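Local coordinates for probable ubiquitin-conjugating enzyme E2 7 (Caenorhabditis elegans, PDB 1PZV), which probably accepts activated ubiquitin from the E1 enzyme as a thioester on its active-site cysteine and passes it on to other proteins, at residues 48-57 / 69-79. Numbering follows the deposited sequence.
Sequences YEGGFFKAIL and KMKFISEIWHP
Ile-56 and Lys-71 form the hydrogen-bonded pair of an antiparallel hairpin, the last two strands of the four-stranded meander in the UBC fold. Ile-56 N gives a nearly straight bond to Lys-71 O (170°), and Lys-71 N returns one to Ile-56 O at 3.0 Å. The face carrying Ala-55, Leu-57, Met-70 and Phe-72 is buried. Ala-55 is small enough for its CB to sit over one face of the Phe-72 ring, while Leu-57 CD2 packs on Met-70 CB at 3.7 Å. The other face is looser: Ile-56 CD1 meets Ile-73 CD1, just past the end of strand 69-72, and the Lys-71 chain leads off to solvent. The Tyr-48 ring, covered by Phe-150 and Val-154 of helix 147-161, crosses Ile-76 at about a right angle and is long enough to reach residues 77-78. Tyr-48 OH donates to Trp-77 O at 2.7 Å and accepts from His-78 ND1 at 2.8 Å, the hydroxyl oxygen lying close to the imidazole plane. A phenylalanine in its place would probably leave His-78 ND1 and Trp-77 O without their shared partner. The His-78 side chain lies about 9 Å from that of Cys-88, the predicted thioester-forming cysteine. Ile-76 is extended, both torsions near 180°, and its CD1 comes over one face of the Phe-53 ring, 4.1 Å from the centroid.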
ATOM      1  N   TYR A  48     -12.391   3.008  -3.132  1.00 68.30           N
ATOM      2  CA  TYR A  48     -11.645   1.934  -3.743  1.00 67.80           C
ATOM      3  C   TYR A  48     -12.383   0.701  -3.240  1.00 69.49           C
ATOM      4  O   TYR A  48     -12.177   0.275  -2.103  1.00 73.07           O
ATOM      5  CB  TYR A  48     -10.200   1.982  -3.244  1.00 63.45           C
ATOM      6  CG  TYR A  48      -9.635   3.390  -3.218  1.00 60.76           C
ATOM      7  CD1 TYR A  48     -10.018   4.304  -2.231  1.00 58.30           C
ATOM      8  CD2 TYR A  48      -8.727   3.817  -4.188  1.00 59.32           C
ATOM      9  CE1 TYR A  48      -9.510   5.601  -2.216  1.00 55.00           C
ATOM     10  CE2 TYR A  48      -8.214   5.113  -4.183  1.00 55.73           C
ATOM     11  CZ  TYR A  48      -8.609   6.000  -3.195  1.00 55.72           C
ATOM     12  OH  TYR A  48      -8.111   7.290  -3.202  1.00 56.44           O
ATOM     13  N   GLU A  49     -13.277   0.157  -4.059  1.00 69.15           N
ATOM     14  CA  GLU A  49     -14.046  -1.009  -3.652  1.00 69.28           C
ATOM     15  C   GLU A  49     -13.779  -2.238  -4.496  1.00 70.68           C
ATOM     16  O   GLU A  49     -13.439  -3.308  -3.962  1.00 73.78           O
ATOM     17  CB  GLU A  49     -15.534  -0.711  -3.688  1.00 70.22           C
ATOM     18  CG  GLU A  49     -16.134  -0.371  -2.346  1.00 72.72           C
ATOM     19  CD  GLU A  49     -17.465  -1.078  -2.123  1.00 74.23           C
ATOM     20  OE1 GLU A  49     -18.342  -0.504  -1.443  1.00 76.60           O
ATOM     21  OE2 GLU A  49     -17.631  -2.214  -2.621  1.00 73.46           O
ATOM     22  N   GLY A  50     -13.939  -2.101  -5.808  1.00 67.60           N
ATOM     23  CA  GLY A  50     -13.702  -3.236  -6.683  1.00 64.51           C
ATOM     24  C   GLY A  50     -12.327  -3.166  -7.307  1.00 61.39           C
ATOM     25  O   GLY A  50     -12.064  -3.786  -8.331  1.00 61.61           O
ATOM     26  N   GLY A  51     -11.439  -2.418  -6.676  1.00 58.51           N
ATOM     27  CA  GLY A  51     -10.114  -2.273  -7.228  1.00 57.48           C
ATOM     28  C   GLY A  51      -9.141  -3.407  -6.988  1.00 55.32           C
ATOM     29  O   GLY A  51      -9.022  -3.918  -5.881  1.00 53.20           O
ATOM     30  N   PHE A  52      -8.448  -3.798  -8.050  1.00 54.41           N
ATOM     31  CA  PHE A  52      -7.445  -4.841  -7.969  1.00 56.02           C
ATOM     32  C   PHE A  52      -6.092  -4.168  -8.221  1.00 55.81           C
ATOM     33  O   PHE A  52      -5.470  -4.370  -9.267  1.00 55.97           O
ATOM     34  CB  PHE A  52      -7.712  -5.936  -9.016  1.00 56.30           C
ATOM     35  CG  PHE A  52      -8.961  -6.723  -8.758  1.00 55.71           C
ATOM     36  CD1 PHE A  52     -10.211  -6.186  -9.047  1.00 58.13           C
ATOM     37  CD2 PHE A  52      -8.898  -7.976  -8.162  1.00 55.12           C
ATOM     38  CE1 PHE A  52     -11.394  -6.891  -8.734  1.00 56.76           C
ATOM     39  CE2 PHE A  52     -10.068  -8.682  -7.845  1.00 54.96           C
ATOM     40  CZ  PHE A  52     -11.314  -8.136  -8.132  1.00 54.93           C
ATOM     41  N   PHE A  53      -5.644  -3.368  -7.254  1.00 55.26           N
ATOM     42  CA  PHE A  53      -4.379  -2.644  -7.379  1.00 56.60           C
ATOM     43  C   PHE A  53      -3.127  -3.448  -7.026  1.00 55.51           C
ATOM     44  O   PHE A  53      -2.929  -3.843  -5.875  1.00 55.00           O
ATOM     45  CB  PHE A  53      -4.415  -1.379  -6.524  1.00 56.85           C
ATOM     46  CG  PHE A  53      -5.682  -0.597  -6.657  1.00 56.07           C
ATOM     47  CD1 PHE A  53      -6.753  -0.831  -5.799  1.00 56.15           C
ATOM     48  CD2 PHE A  53      -5.809   0.376  -7.640  1.00 55.10           C
ATOM     49  CE1 PHE A  53      -7.937  -0.102  -5.924  1.00 55.81           C
ATOM     50  CE2 PHE A  53      -6.984   1.107  -7.774  1.00 54.24           C
ATOM     51  CZ  PHE A  53      -8.048   0.869  -6.916  1.00 54.72           C
ATOM     52  N   LYS A  54      -2.281  -3.665  -8.031  1.00 55.36           N
ATOM     53  CA  LYS A  54      -1.041  -4.419  -7.870  1.00 55.98           C
ATOM     54  C   LYS A  54       0.020  -3.530  -7.238  1.00 55.74           C
ATOM     55  O   LYS A  54       0.078  -2.344  -7.527  1.00 53.97           O
ATOM     56  CB  LYS A  54      -0.567  -4.939  -9.239  1.00 57.29           C
ATOM     57  CG  LYS A  54      -1.585  -5.881  -9.921  1.00 62.83           C
ATOM     58  CD  LYS A  54      -1.168  -6.365 -11.330  1.00 65.43           C
ATOM     59  CE  LYS A  54      -1.338  -5.279 -12.401  1.00 69.12           C
ATOM     60  NZ  LYS A  54      -0.911  -5.726 -13.765  1.00 70.49           N
ATOM     61  N   ALA A  55       0.853  -4.083  -6.363  1.00 55.81           N
ATOM     62  CA  ALA A  55       1.892  -3.270  -5.731  1.00 55.87           C
ATOM     63  C   ALA A  55       3.150  -4.077  -5.425  1.00 55.10           C
ATOM     64  O   ALA A  55       3.121  -5.308  -5.329  1.00 55.95           O
ATOM     65  CB  ALA A  55       1.353  -2.620  -4.447  1.00 54.24           C
ATOM     66  N   ILE A  56       4.259  -3.374  -5.262  1.00 54.01           N
ATOM     67  CA  ILE A  56       5.508  -4.043  -4.976  1.00 52.87           C
ATOM     68  C   ILE A  56       6.186  -3.516  -3.735  1.00 54.04           C
ATOM     69  O   ILE A  56       6.335  -2.302  -3.556  1.00 53.11           O
ATOM     70  CB  ILE A  56       6.457  -3.938  -6.159  1.00 52.63           C
ATOM     71  CG1 ILE A  56       5.907  -4.794  -7.302  1.00 53.22           C
ATOM     72  CG2 ILE A  56       7.861  -4.361  -5.743  1.00 51.32           C
ATOM     73  CD1 ILE A  56       6.795  -4.871  -8.510  1.00 55.05           C
ATOM     74  N   LEU A  57       6.575  -4.456  -2.873  1.00 55.43           N
ATOM     75  CA  LEU A  57       7.258  -4.146  -1.622  1.00 55.70           C
ATOM     76  C   LEU A  57       8.738  -4.462  -1.748  1.00 56.60           C
ATOM     77  O   LEU A  57       9.117  -5.575  -2.110  1.00 55.12           O
ATOM     78  CB  LEU A  57       6.671  -4.961  -0.467  1.00 53.57           C
ATOM     79  CG  LEU A  57       5.324  -4.549   0.119  1.00 53.19           C
ATOM     80  CD1 LEU A  57       4.844  -5.625   1.060  1.00 49.49           C
ATOM     81  CD2 LEU A  57       5.455  -3.227   0.851  1.00 52.53           C
ATOM     82  N   LYS A  69      10.032  -0.263   1.087  1.00 69.26           N
ATOM     83  CA  LYS A  69       9.440   0.794   0.277  1.00 69.84           C
ATOM     84  C   LYS A  69       8.250   0.184  -0.446  1.00 69.27           C
ATOM     85  O   LYS A  69       8.348  -0.928  -0.969  1.00 70.26           O
ATOM     86  CB  LYS A  69      10.455   1.341  -0.738  1.00 71.32           C
ATOM     87  CG  LYS A  69      11.592   2.150  -0.109  1.00 73.49           C
ATOM     88  CD  LYS A  69      12.436   2.858  -1.165  1.00 75.43           C
ATOM     89  CE  LYS A  69      13.407   3.851  -0.528  1.00 76.34           C
ATOM     90  NZ  LYS A  69      14.165   4.642  -1.545  1.00 76.92           N
ATOM     91  N   MET A  70       7.121   0.885  -0.458  1.00 67.93           N
ATOM     92  CA  MET A  70       5.948   0.362  -1.140  1.00 66.87           C
ATOM     93  C   MET A  70       5.562   1.213  -2.327  1.00 65.92           C
ATOM     94  O   MET A  70       5.182   2.371  -2.171  1.00 63.92           O
ATOM     95  CB  MET A  70       4.763   0.257  -0.187  1.00 66.95           C
ATOM     96  CG  MET A  70       3.556  -0.419  -0.817  1.00 66.22           C
ATOM     97  SD  MET A  70       2.326  -0.823   0.416  1.00 69.80           S
ATOM     98  CE  MET A  70       1.172  -1.794  -0.527  1.00 69.06           C
ATOM     99  N   LYS A  71       5.661   0.628  -3.516  1.00 66.86           N
ATOM    100  CA  LYS A  71       5.322   1.329  -4.744  1.00 67.88           C
ATOM    101  C   LYS A  71       4.145   0.672  -5.452  1.00 67.00           C
ATOM    102  O   LYS A  71       4.205  -0.497  -5.820  1.00 65.28           O
ATOM    103  CB  LYS A  71       6.523   1.352  -5.699  1.00 69.20           C
ATOM    104  CG  LYS A  71       6.186   1.951  -7.052  1.00 72.53           C
ATOM    105  CD  LYS A  71       7.432   2.209  -7.896  1.00 76.12           C
ATOM    106  CE  LYS A  71       7.054   2.835  -9.241  1.00 78.03           C
ATOM    107  NZ  LYS A  71       8.241   3.355  -9.980  1.00 79.01           N
ATOM    108  N   PHE A  72       3.079   1.432  -5.643  1.00 67.54           N
ATOM    109  CA  PHE A  72       1.908   0.925  -6.330  1.00 68.14           C
ATOM    110  C   PHE A  72       2.054   0.857  -7.850  1.00 68.50           C
ATOM    111  O   PHE A  72       2.421   1.837  -8.481  1.00 69.13           O
ATOM    112  CB  PHE A  72       0.687   1.815  -6.022  1.00 65.41           C
ATOM    113  CG  PHE A  72      -0.284   1.202  -5.101  1.00 61.72           C
ATOM    114  CD1 PHE A  72      -0.345   1.576  -3.764  1.00 60.11           C
ATOM    115  CD2 PHE A  72      -1.126   0.223  -5.570  1.00 61.68           C
ATOM    116  CE1 PHE A  72      -1.251   0.957  -2.905  1.00 60.50           C
ATOM    117  CE2 PHE A  72      -2.023  -0.395  -4.737  1.00 62.37           C
ATOM    118  CZ  PHE A  72      -2.091  -0.033  -3.399  1.00 63.43           C
ATOM    119  N   ILE A  73       1.787  -0.274  -8.398  1.00 68.86           N
ATOM    120  CA  ILE A  73       1.797  -0.415  -9.824  1.00 70.22           C
ATOM    121  C   ILE A  73       0.323  -0.391 -10.081  1.00 72.43           C
ATOM    122  O   ILE A  73      -0.412  -0.742  -9.176  1.00 77.34           O
ATOM    123  CB  ILE A  73       2.466  -1.728 -10.295  1.00 69.62           C
ATOM    124  CG1 ILE A  73       3.989  -1.616 -10.089  1.00 67.52           C
ATOM    125  CG2 ILE A  73       2.136  -2.026 -11.752  1.00 69.79           C
ATOM    126  CD1 ILE A  73       4.773  -2.789 -10.620  1.00 68.66           C
ATOM    127  N   SER A  74      -0.193  -0.005 -11.233  1.00 70.68           N
ATOM    128  CA  SER A  74      -1.641   0.032 -11.340  1.00 69.17           C
ATOM    129  C   SER A  74      -2.108   1.389 -10.878  1.00 69.40           C
ATOM    130  O   SER A  74      -2.084   1.708  -9.698  1.00 68.74           O
ATOM    131  CB  SER A  74      -2.299  -1.090 -10.547  1.00 66.88           C
ATOM    132  OG  SER A  74      -2.693  -2.162 -11.391  1.00 66.02           O
ATOM    133  N   GLU A  75      -2.562   2.188 -11.838  1.00 70.37           N
ATOM    134  CA  GLU A  75      -3.092   3.527 -11.633  1.00 70.40           C
ATOM    135  C   GLU A  75      -3.946   3.611 -10.377  1.00 69.18           C
ATOM    136  O   GLU A  75      -4.822   2.775 -10.159  1.00 69.49           O
ATOM    137  CB  GLU A  75      -3.962   3.885 -12.842  1.00 73.50           C
ATOM    138  CG  GLU A  75      -3.361   4.864 -13.824  1.00 77.46           C
ATOM    139  CD  GLU A  75      -3.500   6.283 -13.335  1.00 80.32           C
ATOM    140  OE1 GLU A  75      -2.702   6.682 -12.467  1.00 80.23           O
ATOM    141  OE2 GLU A  75      -4.404   6.996 -13.814  1.00 82.09           O
ATOM    142  N   ILE A  76      -3.696   4.621  -9.556  1.00 68.02           N
ATOM    143  CA  ILE A  76      -4.501   4.831  -8.360  1.00 65.55           C
ATOM    144  C   ILE A  76      -4.486   6.327  -8.065  1.00 65.62           C
ATOM    145  O   ILE A  76      -3.456   6.982  -8.235  1.00 66.04           O
ATOM    146  CB  ILE A  76      -3.957   4.045  -7.148  1.00 63.40           C
ATOM    147  CG1 ILE A  76      -4.951   4.148  -5.990  1.00 60.46           C
ATOM    148  CG2 ILE A  76      -2.581   4.571  -6.749  1.00 60.83           C
ATOM    149  CD1 ILE A  76      -4.739   3.106  -4.923  1.00 56.39           C
ATOM    150  N   TRP A  77      -5.628   6.870  -7.651  1.00 65.25           N
ATOM    151  CA  TRP A  77      -5.719   8.299  -7.356  1.00 65.41           C
ATOM    152  C   TRP A  77      -5.925   8.506  -5.869  1.00 65.14           C
ATOM    153  O   TRP A  77      -7.044   8.422  -5.360  1.00 62.65           O
ATOM    154  CB  TRP A  77      -6.870   8.945  -8.144  1.00 65.85           C
ATOM    155  CG  TRP A  77      -6.826  10.456  -8.142  1.00 66.10           C
ATOM    156  CD1 TRP A  77      -7.734  11.301  -7.567  1.00 66.81           C
ATOM    157  CD2 TRP A  77      -5.791  11.293  -8.683  1.00 65.84           C
ATOM    158  NE1 TRP A  77      -7.324  12.606  -7.701  1.00 66.02           N
ATOM    159  CE2 TRP A  77      -6.132  12.632  -8.376  1.00 66.19           C
ATOM    160  CE3 TRP A  77      -4.598  11.041  -9.381  1.00 66.82           C
ATOM    161  CZ2 TRP A  77      -5.331  13.718  -8.756  1.00 65.86           C
ATOM    162  CZ3 TRP A  77      -3.799  12.126  -9.760  1.00 66.66           C
ATOM    163  CH2 TRP A  77      -4.169  13.445  -9.437  1.00 67.04           C
ATOM    164  N   HIS A  78      -4.828   8.777  -5.171  1.00 67.36           N
ATOM    165  CA  HIS A  78      -4.884   8.970  -3.725  1.00 68.23           C
ATOM    166  C   HIS A  78      -3.931  10.054  -3.200  1.00 67.96           C
ATOM    167  O   HIS A  78      -2.794  10.208  -3.674  1.00 68.69           O
ATOM    168  CB  HIS A  78      -4.582   7.643  -3.008  1.00 66.21           C
ATOM    169  CG  HIS A  78      -4.951   7.646  -1.560  1.00 66.13           C
ATOM    170  ND1 HIS A  78      -6.236   7.399  -1.119  1.00 67.44           N
ATOM    171  CD2 HIS A  78      -4.216   7.880  -0.448  1.00 65.73           C
ATOM    172  CE1 HIS A  78      -6.273   7.476   0.197  1.00 66.12           C
ATOM    173  NE2 HIS A  78      -5.058   7.768   0.632  1.00 66.11           N
ATOM    174  N   PRO A  79      -4.397  10.825  -2.211  1.00 66.73           N
ATOM    175  CA  PRO A  79      -3.625  11.900  -1.586  1.00 67.07           C
ATOM    176  C   PRO A  79      -2.260  11.436  -1.074  1.00 67.55           C
ATOM    177  O   PRO A  79      -1.280  12.186  -1.137  1.00 68.59           O
ATOM    178  CB  PRO A  79      -4.532  12.350  -0.445  1.00 65.76           C
ATOM    179  CG  PRO A  79      -5.903  12.169  -1.041  1.00 66.69           C
ATOM    180  CD  PRO A  79      -5.795  10.832  -1.739  1.00 65.94           C
TER